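Local atomic coordinates of membrane protein, putative (Geobacter sulfurreducens PCA, PDB entry 2QYB), a protein that is of uncertain function, possibly combining membrane transport with phosphatase activity in the full-length chain, and is represented here by its GAF domain. Residues 39-44 with 125-130; 46-51 with 66-71; 73-78 with 110-115. All blocks are in the same frame, centred on the assembly; numbering follows the deposited sequence.

Interaction 1. Residues 39-44 with 125-130; sequences VIRLVD and ILSVFS
With CG of Arg41 (chi1 -61°) and OG of Ser127 (chi1 -47°) each anti to its own carbonyl carbon, both polar ends come off the same face of two neighbouring antiparallel strands in the middle of the GAF-domain sheet. Arg41 then runs extended from CG to NE and turns at its end, which leaves NH1 3.4 Å from Ser127 OG. A water lies at the edge of the guanidinium, in its plane, accepting from Arg41 NH1 at 2.8 Å and donating to Ile125 O at 2.9 Å, with Ser127 OG beside it. Arg41 NH2 reaches the backbone oxygens of Ala63 and Lys65, so NH1 and NH2 both have partners. The backbones pair in register. Val39 and Ser127 form a hydrogen-bonded pair, with N of Val39 2.8 Å from O of Ser127 and the return bond nearly straight; Arg41 and Ile125 form the next such pair. Between them Ile40 and Leu126 make a non-hydrogen-bonded pair facing the other way, on the face that also carries Ile115. On the face of Arg41 and Ser127, Val39 CG2 comes within 4.5 Å of Phe129 CE2, oblique to the ring. On the other, Leu126 CD1 swings back to within 4.1 Å of Ile40 CG1.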
# COMPACT_ATOMS: atom_id res chain seq x y z
N VAL A 39 -7.47 -1.37 -9.11
CA VAL A 39 -6.47 -0.32 -9.15
C VAL A 39 -7.21 1.02 -9.06
O VAL A 39 -8.25 1.19 -9.66
CB VAL A 39 -5.55 -0.40 -10.46
CG1 VAL A 39 -4.41 0.55 -10.39
CG2 VAL A 39 -5.01 -1.81 -10.70
N ILE A 40 -6.70 1.94 -8.24
CA ILE A 40 -7.09 3.37 -8.31
C ILE A 40 -5.93 4.16 -8.96
O ILE A 40 -4.78 4.03 -8.55
CB ILE A 40 -7.39 3.94 -6.90
CG1 ILE A 40 -8.67 3.34 -6.33
CG2 ILE A 40 -7.48 5.47 -6.93
CD1 ILE A 40 -8.73 3.38 -4.81
N ARG A 41 -6.24 4.94 -9.99
CA ARG A 41 -5.32 5.92 -10.53
C ARG A 41 -5.89 7.33 -10.28
O ARG A 41 -7.10 7.53 -10.37
CB ARG A 41 -5.12 5.73 -12.03
CG ARG A 41 -4.53 4.40 -12.37
CD ARG A 41 -4.31 4.32 -13.86
NE ARG A 41 -3.50 3.16 -14.22
CZ ARG A 41 -3.95 1.90 -14.24
NH1 ARG A 41 -5.19 1.59 -13.89
NH2 ARG A 41 -3.13 0.92 -14.59
N LEU A 42 -4.98 8.28 -10.01
CA LEU A 42 -5.33 9.68 -9.86
C LEU A 42 -4.48 10.51 -10.80
O LEU A 42 -3.33 10.20 -11.05
CB LEU A 42 -5.15 10.15 -8.41
CG LEU A 42 -5.98 9.39 -7.35
CD1 LEU A 42 -5.72 9.82 -5.85
CD2 LEU A 42 -7.46 9.44 -7.70
N VAL A 43 -5.06 11.57 -11.33
CA VAL A 43 -4.31 12.45 -12.18
C VAL A 43 -3.28 13.17 -11.34
O VAL A 43 -3.59 13.61 -10.23
CB VAL A 43 -5.20 13.46 -12.95
CG1 VAL A 43 -4.33 14.23 -13.91
CG2 VAL A 43 -6.27 12.74 -13.74
N ASP A 44 -2.06 13.29 -11.86
CA ASP A 44 -1.04 14.10 -11.22
C ASP A 44 -1.12 15.50 -11.84
O ASP A 44 -1.92 15.72 -12.74
CB ASP A 44 0.36 13.46 -11.35
CG ASP A 44 0.87 13.41 -12.79
OD1 ASP A 44 0.21 14.01 -13.68
OD2 ASP A 44 1.95 12.81 -13.04
N ILE A 125 -9.51 7.09 -12.11
CA ILE A 125 -10.21 5.89 -12.54
C ILE A 125 -10.08 4.74 -11.50
O ILE A 125 -9.03 4.48 -11.00
CB ILE A 125 -9.68 5.40 -13.91
CG1 ILE A 125 -10.01 6.45 -15.00
CG2 ILE A 125 -10.31 4.09 -14.31
CD1 ILE A 125 -11.55 6.65 -15.30
N LEU A 126 -11.18 4.10 -11.20
CA LEU A 126 -11.19 2.87 -10.49
C LEU A 126 -11.32 1.77 -11.53
O LEU A 126 -12.32 1.73 -12.22
CB LEU A 126 -12.40 2.84 -9.51
CG LEU A 126 -12.74 1.49 -8.90
CD1 LEU A 126 -11.52 0.96 -8.09
CD2 LEU A 126 -14.11 1.48 -8.09
N SER A 127 -10.30 0.92 -11.66
CA SER A 127 -10.26 -0.18 -12.64
C SER A 127 -10.35 -1.49 -11.88
O SER A 127 -9.63 -1.67 -10.91
CB SER A 127 -8.94 -0.18 -13.44
OG SER A 127 -8.60 1.12 -13.93
N VAL A 128 -11.17 -2.42 -12.34
CA VAL A 128 -11.31 -3.72 -11.65
C VAL A 128 -11.36 -4.90 -12.62
O VAL A 128 -11.93 -4.82 -13.69
CB VAL A 128 -12.59 -3.74 -10.77
CG1 VAL A 128 -12.53 -2.60 -9.76
CG2 VAL A 128 -13.85 -3.58 -11.61
N PHE A 129 -10.81 -6.02 -12.19
CA PHE A 129 -10.57 -7.16 -13.07
C PHE A 129 -10.89 -8.45 -12.34
O PHE A 129 -10.52 -8.62 -11.22
CB PHE A 129 -9.10 -7.19 -13.46
CG PHE A 129 -8.61 -5.90 -14.04
CD1 PHE A 129 -8.54 -5.73 -15.46
CD2 PHE A 129 -8.18 -4.86 -13.20
CE1 PHE A 129 -8.08 -4.57 -16.01
CE2 PHE A 129 -7.73 -3.70 -13.74
CZ PHE A 129 -7.68 -3.53 -15.15
N SER A 130 -11.61 -9.34 -12.99
CA SER A 130 -11.76 -10.70 -12.51
C SER A 130 -11.00 -11.67 -13.45
O SER A 130 -11.20 -11.66 -14.64
CB SER A 130 -13.24 -11.08 -12.46
OG SER A 130 -13.41 -12.45 -12.16
O HOH W 1 -7.41 3.02 -12.84

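Interaction 2. Residues 46-51 with 66-71; sequences KGVLRV and DWEPEI
The guanidinium of Arg50 and the carboxylate of Asp66 meet with their planes 48° apart: OD1 lies at the guanidinium edge, in its plane, while OD2 comes in obliquely to NE. This joins the edge strand 49-56 of the GAF-domain sheet to the loop that returns past its beginning. The NE to OD2 distance is 2.7 Å, a salt bridge whose hydrogen bond is weak because the angle at H is only 122°. Arg50 bends at chi2 and chi3, bringing NE back although its CB points away from the loop. OD1 is taken by Val51 N at 2.8 Å, a straight bond arriving from above the carboxylate plane, so the two oxygens hold one side chain and one backbone amide. A water accepts from Arg50 NH1 and lies near Val51 O and OD1. NH2 has a long, weak ion pair with Asp17 of the second subunit. Leu49 and Trp67 form a single antiparallel bridge: Leu49 N gives to Trp67 O at 2.7 Å, and Trp67 N returns a bond to Leu49 O. The Trp67 indole leads away from strand 49-51, and its CD1 packs against Arg41 NE. Beyond the bridge, Pro69 CD rests 3.5 Å from Gly47 O.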
# COMPACT_ATOMS: atom_id res chain seq x y z
N LYS A 46 0.67 16.93 -14.01
CA LYS A 46 0.89 16.94 -15.45
C LYS A 46 -0.24 16.26 -16.22
O LYS A 46 -0.14 16.09 -17.45
CB LYS A 46 2.23 16.29 -15.78
CG LYS A 46 3.45 17.08 -15.26
CD LYS A 46 3.84 16.67 -13.82
CE LYS A 46 4.92 15.52 -13.76
NZ LYS A 46 5.18 15.01 -12.37
N GLY A 47 -1.30 15.86 -15.52
CA GLY A 47 -2.43 15.15 -16.16
C GLY A 47 -2.30 13.64 -16.41
O GLY A 47 -3.20 13.04 -17.01
N VAL A 48 -1.19 13.01 -16.00
CA VAL A 48 -1.03 11.55 -16.13
C VAL A 48 -1.85 10.81 -15.02
O VAL A 48 -1.87 11.22 -13.85
CB VAL A 48 0.49 11.16 -16.04
CG1 VAL A 48 0.70 9.62 -16.11
CG2 VAL A 48 1.30 11.88 -17.10
N LEU A 49 -2.51 9.71 -15.40
CA LEU A 49 -3.20 8.82 -14.46
C LEU A 49 -2.19 7.88 -13.79
O LEU A 49 -1.76 6.88 -14.37
CB LEU A 49 -4.30 8.00 -15.15
CG LEU A 49 -5.63 8.73 -15.42
CD1 LEU A 49 -6.50 7.86 -16.30
CD2 LEU A 49 -6.37 9.09 -14.11
N ARG A 50 -1.81 8.24 -12.57
CA ARG A 50 -0.81 7.55 -11.82
C ARG A 50 -1.48 6.52 -10.92
O ARG A 50 -2.43 6.85 -10.19
CB ARG A 50 -0.04 8.54 -10.95
CG ARG A 50 0.78 9.62 -11.70
CD ARG A 50 2.14 9.15 -12.19
NE ARG A 50 2.80 8.25 -11.23
CZ ARG A 50 3.68 8.59 -10.27
NH1 ARG A 50 4.16 7.65 -9.47
NH2 ARG A 50 4.06 9.86 -10.08
N VAL A 51 -0.93 5.30 -10.92
CA VAL A 51 -1.31 4.29 -9.92
C VAL A 51 -0.97 4.72 -8.48
O VAL A 51 0.21 4.97 -8.13
CB VAL A 51 -0.62 2.94 -10.16
CG1 VAL A 51 -1.03 1.96 -9.07
CG2 VAL A 51 -0.95 2.43 -11.58
N ASP A 66 1.16 3.44 -15.33
CA ASP A 66 0.61 4.78 -15.39
C ASP A 66 0.14 5.12 -16.81
O ASP A 66 0.75 4.67 -17.78
CB ASP A 66 1.68 5.76 -14.91
CG ASP A 66 2.00 5.60 -13.42
OD1 ASP A 66 1.26 4.89 -12.69
OD2 ASP A 66 3.00 6.19 -13.00
N TRP A 67 -0.97 5.87 -16.93
CA TRP A 67 -1.53 6.20 -18.26
C TRP A 67 -1.77 7.69 -18.52
O TRP A 67 -2.49 8.38 -17.78
CB TRP A 67 -2.82 5.38 -18.52
CG TRP A 67 -2.49 3.93 -18.62
CD1 TRP A 67 -2.44 3.04 -17.59
CD2 TRP A 67 -2.04 3.22 -19.78
NE1 TRP A 67 -2.04 1.82 -18.03
CE2 TRP A 67 -1.80 1.89 -19.38
CE3 TRP A 67 -1.86 3.57 -21.13
CZ2 TRP A 67 -1.33 0.89 -20.27
CZ3 TRP A 67 -1.42 2.57 -22.04
CH2 TRP A 67 -1.16 1.24 -21.59
N GLU A 68 -1.15 8.17 -19.60
CA GLU A 68 -1.63 9.38 -20.28
C GLU A 68 -2.98 9.03 -20.93
O GLU A 68 -3.06 8.15 -21.83
CB GLU A 68 -0.65 9.86 -21.34
CG GLU A 68 0.76 10.10 -20.80
CD GLU A 68 1.66 10.88 -21.75
OE1 GLU A 68 1.34 11.02 -22.96
OE2 GLU A 68 2.71 11.35 -21.28
N PRO A 69 -4.05 9.70 -20.47
CA PRO A 69 -5.37 9.32 -20.97
C PRO A 69 -5.48 9.59 -22.48
O PRO A 69 -5.01 10.62 -22.98
CB PRO A 69 -6.33 10.18 -20.14
CG PRO A 69 -5.52 11.30 -19.65
CD PRO A 69 -4.11 10.83 -19.53
N GLU A 70 -6.09 8.63 -23.16
CA GLU A 70 -6.27 8.62 -24.60
C GLU A 70 -7.49 7.84 -25.05
O GLU A 70 -7.81 6.78 -24.51
CB GLU A 70 -5.05 7.99 -25.25
CG GLU A 70 -4.15 9.00 -25.82
CD GLU A 70 -2.95 8.36 -26.38
OE1 GLU A 70 -3.11 7.43 -27.23
OE2 GLU A 70 -1.86 8.78 -25.95
N ILE A 71 -8.15 8.33 -26.08
CA ILE A 71 -9.40 7.72 -26.53
C ILE A 71 -9.18 6.28 -27.09
O ILE A 71 -10.08 5.45 -27.02
CB ILE A 71 -10.23 8.72 -27.45
CG1 ILE A 71 -11.63 8.14 -27.74
CG2 ILE A 71 -9.48 9.08 -28.74
CD1 ILE A 71 -12.73 9.18 -27.78
O HOH W 2 2.26 5.46 -9.84

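Interaction 3. Residues 73-78 with 110-115; sequences TYIGEA and FAHIPI
Helix 74-78 runs beside strand 110-115 in roughly the same direction, segment axes 29° apart and 8.1 Å at closest approach, with Ile75 across from His112 and Ala78 across from Pro114. Thr73 is the N-cap, its OG1 accepting from Gly76 N at 3.0 Å. Tyr74 and Phe110 make a T-shaped pair, ring centroids 5.4 Å apart and planes at 71°, in which the CZ edge of Phe110 stands over one face of Tyr74, offset toward its rim. Phe110 gets there by placing CG between its backbone N and carbonyl carbon (chi1 70°). In this GAF domain the helix lies over the sheet face that carries Ser127 and Ile125, both touched by Ile75; many ligand-binding GAF domains have their pocket on this side, though no ligand is assigned here. The His112 imidazole lies flat under Ile75: CB sits 4.0 Å from the ring centroid, almost on the normal, in a CH-pi contact, with Ile75 CG1 and CD1 beyond the rim, each 3.9 Å from His112 CD2. Tyr74 CB approaches the ring obliquely at ND1, a buried nitrogen with no partner in the model. Ala78 CB is 4.0 Å from His112 CB, and Pro114 CG lies 3.6 Å from Ala78 O.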
# COMPACT_ATOMS: atom_id res chain seq x y z
N THR A 73 -7.59 3.82 -25.72
CA THR A 73 -7.65 2.82 -24.67
C THR A 73 -9.02 2.88 -24.00
O THR A 73 -9.64 3.93 -23.99
CB THR A 73 -6.53 3.08 -23.61
OG1 THR A 73 -6.72 4.37 -23.04
CG2 THR A 73 -5.09 2.99 -24.26
N TYR A 74 -9.47 1.77 -23.40
CA TYR A 74 -10.75 1.75 -22.64
C TYR A 74 -10.69 2.67 -21.43
O TYR A 74 -11.65 3.34 -21.12
CB TYR A 74 -11.09 0.36 -22.13
CG TYR A 74 -11.37 -0.70 -23.15
CD1 TYR A 74 -12.60 -0.80 -23.78
CD2 TYR A 74 -10.41 -1.66 -23.46
CE1 TYR A 74 -12.87 -1.80 -24.72
CE2 TYR A 74 -10.67 -2.65 -24.40
CZ TYR A 74 -11.91 -2.71 -25.03
OH TYR A 74 -12.16 -3.71 -25.96
N ILE A 75 -9.56 2.67 -20.74
CA ILE A 75 -9.34 3.50 -19.57
C ILE A 75 -9.27 5.02 -19.89
O ILE A 75 -9.81 5.85 -19.17
CB ILE A 75 -8.07 3.04 -18.82
CG1 ILE A 75 -7.99 3.71 -17.45
CG2 ILE A 75 -6.79 3.30 -19.69
CD1 ILE A 75 -6.99 3.06 -16.55
N GLY A 76 -8.62 5.36 -20.98
CA GLY A 76 -8.62 6.75 -21.46
C GLY A 76 -10.00 7.21 -21.88
O GLY A 76 -10.36 8.37 -21.70
N GLU A 77 -10.77 6.29 -22.46
CA GLU A 77 -12.11 6.61 -22.93
C GLU A 77 -13.03 6.83 -21.73
O GLU A 77 -13.87 7.71 -21.75
CB GLU A 77 -12.65 5.51 -23.87
CG GLU A 77 -14.15 5.67 -24.33
CD GLU A 77 -14.45 7.04 -24.95
OE1 GLU A 77 -13.49 7.74 -25.30
OE2 GLU A 77 -15.65 7.41 -25.09
N ALA A 78 -12.85 6.05 -20.68
CA ALA A 78 -13.66 6.23 -19.48
C ALA A 78 -13.39 7.57 -18.81
O ALA A 78 -14.30 8.29 -18.38
CB ALA A 78 -13.40 5.08 -18.50
N PHE A 110 -13.63 -7.15 -17.09
CA PHE A 110 -13.09 -5.95 -16.44
C PHE A 110 -13.97 -4.73 -16.58
O PHE A 110 -14.91 -4.73 -17.37
CB PHE A 110 -11.63 -5.62 -16.87
CG PHE A 110 -11.51 -5.14 -18.29
CD1 PHE A 110 -11.67 -3.79 -18.59
CD2 PHE A 110 -11.25 -6.03 -19.31
CE1 PHE A 110 -11.59 -3.34 -19.90
CE2 PHE A 110 -11.14 -5.59 -20.62
CZ PHE A 110 -11.31 -4.24 -20.91
N ALA A 111 -13.67 -3.70 -15.80
CA ALA A 111 -14.44 -2.43 -15.80
C ALA A 111 -13.54 -1.26 -15.40
O ALA A 111 -12.65 -1.42 -14.59
CB ALA A 111 -15.64 -2.52 -14.86
N HIS A 112 -13.78 -0.10 -16.03
CA HIS A 112 -13.16 1.17 -15.66
C HIS A 112 -14.23 2.19 -15.30
O HIS A 112 -15.11 2.47 -16.09
CB HIS A 112 -12.24 1.69 -16.78
CG HIS A 112 -11.09 0.78 -17.08
ND1 HIS A 112 -11.03 -0.01 -18.20
CD2 HIS A 112 -9.96 0.55 -16.39
CE1 HIS A 112 -9.90 -0.70 -18.20
NE2 HIS A 112 -9.22 -0.37 -17.11
N ILE A 113 -14.11 2.77 -14.10
CA ILE A 113 -15.14 3.61 -13.51
C ILE A 113 -14.53 4.92 -13.14
O ILE A 113 -13.59 4.97 -12.33
CB ILE A 113 -15.74 2.97 -12.23
CG1 ILE A 113 -16.28 1.55 -12.54
CG2 ILE A 113 -16.82 3.90 -11.59
CD1 ILE A 113 -15.40 0.49 -11.91
N PRO A 114 -15.06 6.02 -13.69
CA PRO A 114 -14.51 7.33 -13.36
C PRO A 114 -14.68 7.67 -11.89
O PRO A 114 -15.67 7.23 -11.23
CB PRO A 114 -15.33 8.30 -14.24
CG PRO A 114 -15.89 7.48 -15.31
CD PRO A 114 -16.19 6.14 -14.63
N ILE A 115 -13.70 8.39 -11.36
CA ILE A 115 -13.74 8.83 -9.97
C ILE A 115 -13.95 10.35 -10.02
O ILE A 115 -13.08 11.11 -10.46
CB ILE A 115 -12.48 8.44 -9.20
CG1 ILE A 115 -12.34 6.93 -9.07
CG2 ILE A 115 -12.45 9.10 -7.80
CD1 ILE A 115 -10.97 6.54 -8.43

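Overall arrangement
All three contacts belong to one GAF domain and share its antiparallel sheet. Interaction 1 pairs the central strand 124-130 with its neighbour 37-43. Interaction 2 lies on one flank, at edge strand 49-56, its centre about 10 Å from that of interaction 1; interaction 3 lies toward the other flank, on strand 109-115, about 8 Å away. Along the chain, segment 39-44 comes first, interactions 2 and 3 follow in series, and 125-130 returns last, so the pairing of these outer segments brackets both in sequence. Arg41 bridges interactions 1 and 2, packed against Trp67 and the Leu49 carbonyl. Both reach the second subunit, through Asp44 on its Asn13 and Arg50 on its Ile20; interaction 3 stays within its own chain.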